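Long-range contact in DNA repair protein RAD7 (Saccharomyces cerevisiae, PDB 5ZB2), which takes part in global genome nucleotide excision repair of nontranscribed DNA, as a component of the GGR complex with RAD16 and ABF1 and a partner of ELC1: residues A[52-57]-A[69-74]. Numbering follows the deposited sequence.
Sequences NLAKAL and QLFLKT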
loop_
_atom_site.group_PDB
_atom_site.type_symbol
_atom_site.label_atom_id
_atom_site.label_comp_id
_atom_site.label_asym_id
_atom_site.label_seq_id
_atom_site.Cartn_x
_atom_site.Cartn_y
_atom_site.Cartn_z
ATOM N N ASN A 52 5.500 -23.467 -11.654
ATOM C CA ASN A 52 6.681 -23.587 -12.500
ATOM C C ASN A 52 7.154 -22.218 -12.965
ATOM O O ASN A 52 8.361 -21.951 -13.010
ATOM C CB ASN A 52 6.384 -24.489 -13.698
ATOM C CG ASN A 52 6.188 -25.941 -13.301
ATOM O OD1 ASN A 52 5.173 -26.559 -13.628
ATOM N ND2 ASN A 52 7.163 -26.496 -12.592
ATOM N N LEU A 53 6.216 -21.332 -13.306
ATOM C CA LEU A 53 6.586 -19.975 -13.691
ATOM C C LEU A 53 7.259 -19.251 -12.532
ATOM O O LEU A 53 8.307 -18.621 -12.703
ATOM C CB LEU A 53 5.347 -19.218 -14.168
ATOM C CG LEU A 53 5.523 -17.734 -14.505
ATOM C CD1 LEU A 53 6.584 -17.526 -15.576
ATOM C CD2 LEU A 53 4.195 -17.141 -14.948
ATOM N N ALA A 54 6.675 -19.350 -11.335
ATOM C CA ALA A 54 7.277 -18.728 -10.161
ATOM C C ALA A 54 8.692 -19.241 -9.933
ATOM O O ALA A 54 9.592 -18.468 -9.583
ATOM C CB ALA A 54 6.407 -18.986 -8.930
ATOM N N LYS A 55 8.910 -20.542 -10.138
ATOM C CA LYS A 55 10.238 -21.116 -9.946
ATOM C C LYS A 55 11.238 -20.521 -10.930
ATOM O O LYS A 55 12.361 -20.163 -10.556
ATOM C CB LYS A 55 10.178 -22.638 -10.099
ATOM C CG LYS A 55 11.473 -23.348 -9.731
ATOM C CD LYS A 55 11.523 -24.773 -10.273
ATOM C CE LYS A 55 11.754 -24.796 -11.781
ATOM N NZ LYS A 55 12.036 -26.167 -12.298
ATOM N N ALA A 56 10.848 -20.411 -12.201
ATOM C CA ALA A 56 11.743 -19.834 -13.199
ATOM C C ALA A 56 12.113 -18.402 -12.833
ATOM O O ALA A 56 13.287 -18.018 -12.869
ATOM C CB ALA A 56 11.091 -19.892 -14.580
ATOM N N LEU A 57 11.117 -17.596 -12.463
ATOM C CA LEU A 57 11.388 -16.218 -12.068
ATOM C C LEU A 57 12.277 -16.171 -10.829
ATOM O O LEU A 57 13.248 -15.408 -10.778
ATOM C CB LEU A 57 10.071 -15.479 -11.826
ATOM C CG LEU A 57 9.186 -15.317 -13.065
ATOM C CD1 LEU A 57 7.826 -14.755 -12.699
ATOM C CD2 LEU A 57 9.862 -14.425 -14.108
ATOM N N GLN A 69 2.354 -9.538 -10.832
ATOM C CA GLN A 69 1.028 -9.378 -11.413
ATOM C C GLN A 69 0.632 -10.557 -12.286
ATOM O O GLN A 69 -0.560 -10.730 -12.563
ATOM C CB GLN A 69 0.974 -8.078 -12.218
ATOM C CG GLN A 69 1.128 -6.838 -11.351
ATOM C CD GLN A 69 1.139 -5.563 -12.159
ATOM O OE1 GLN A 69 0.160 -4.816 -12.178
ATOM N NE2 GLN A 69 2.245 -5.310 -12.840
ATOM N N LEU A 70 1.600 -11.369 -12.721
ATOM C CA LEU A 70 1.295 -12.584 -13.470
ATOM C C LEU A 70 0.502 -13.590 -12.642
ATOM O O LEU A 70 -0.163 -14.465 -13.211
ATOM C CB LEU A 70 2.598 -13.229 -13.954
ATOM C CG LEU A 70 3.482 -12.343 -14.839
ATOM C CD1 LEU A 70 4.917 -12.855 -14.882
ATOM C CD2 LEU A 70 2.903 -12.258 -16.242
ATOM N N PHE A 71 0.551 -13.483 -11.316
ATOM C CA PHE A 71 -0.029 -14.478 -10.426
ATOM C C PHE A 71 -1.304 -13.996 -9.743
ATOM O O PHE A 71 -1.791 -14.665 -8.825
ATOM C CB PHE A 71 1.000 -14.883 -9.368
ATOM C CG PHE A 71 2.300 -15.361 -9.940
ATOM C CD1 PHE A 71 3.305 -14.463 -10.259
ATOM C CD2 PHE A 71 2.522 -16.710 -10.157
ATOM C CE1 PHE A 71 4.502 -14.902 -10.787
ATOM C CE2 PHE A 71 3.719 -17.153 -10.684
ATOM C CZ PHE A 71 4.707 -16.250 -10.998
ATOM N N LEU A 72 -1.861 -12.865 -10.165
ATOM C CA LEU A 72 -2.989 -12.259 -9.472
ATOM C C LEU A 72 -4.312 -12.639 -10.129
ATOM O O LEU A 72 -4.398 -12.833 -11.344
ATOM C CB LEU A 72 -2.849 -10.735 -9.435
ATOM C CG LEU A 72 -1.638 -10.173 -8.685
ATOM C CD1 LEU A 72 -1.649 -8.650 -8.726
ATOM C CD2 LEU A 72 -1.591 -10.658 -7.246
ATOM N N LYS A 73 -5.351 -12.733 -9.298
ATOM C CA LYS A 73 -6.706 -13.062 -9.740
ATOM C C LYS A 73 -6.737 -14.385 -10.510
ATOM O O LYS A 73 -7.201 -14.466 -11.648
ATOM C CB LYS A 73 -7.291 -11.921 -10.579
ATOM C CG LYS A 73 -7.617 -10.651 -9.789
ATOM C CD LYS A 73 -8.524 -10.914 -8.585
ATOM C CE LYS A 73 -9.805 -11.647 -8.962
ATOM N NZ LYS A 73 -10.631 -11.973 -7.763
ATOM N N THR A 74 -6.234 -15.429 -9.857
ATOM C CA THR A 74 -6.342 -16.798 -10.341
ATOM C C THR A 74 -7.096 -17.627 -9.310
ATOM O O THR A 74 -7.321 -17.194 -8.177
ATOM C CB THR A 74 -4.961 -17.416 -10.605
ATOM O OG1 THR A 74 -4.354 -17.798 -9.364
ATOM C CG2 THR A 74 -4.050 -16.427 -11.328
#
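Phe71 drives the far end of its ring against the turn of helix formed by Leu53, Ala54 and Leu57, touching all three residues. Phe71 CE2 lies 3.7 Å from Ala54 CB, while its CZ comes equally near the helix backbone, 3.7 Å from Ala54 CA, and Ala54 N lies at the ring edge, in its plane. Next to these, Leu57 CD1 meets the ring edge close to the ring plane, 3.8 Å from Phe71 CE1, the two side chains arriving from opposite directions. The side chain of Leu53 runs at a slant to that of Phe71, with Leu53 CG 3.9 Å from Phe71 CZ. The first torsion of Leu53 accounts for this: at 175° it sets CG opposite the backbone N and carries the branch out toward the ring. Leu70 completes the apolar cluster, its CD1 standing 4.1 Å from Leu57 CD1. With the CA atoms of Ala54 and Phe71 8.5 Å apart, side chains, chiefly the ring, span the gap. Replacing Phe71 by an alanine removes the ring that touches Ala54 CB and Leu57 CD1, and would probably leave a gap between helix and loop. The five touching residues are all buried, and their side-chain contacts are all apolar. They join helix 50-59 to the 3-10 turn and loop leading into strand 78-81, the first strand of the leucine-rich repeat solenoid, where Phe81 meets Phe71 edge-to-face. Leu70 also packs on Leu38 of helix 8-41, whereas Leu53 and Leu57 reach Leu92 and Leu95 of the Elongin-C chain.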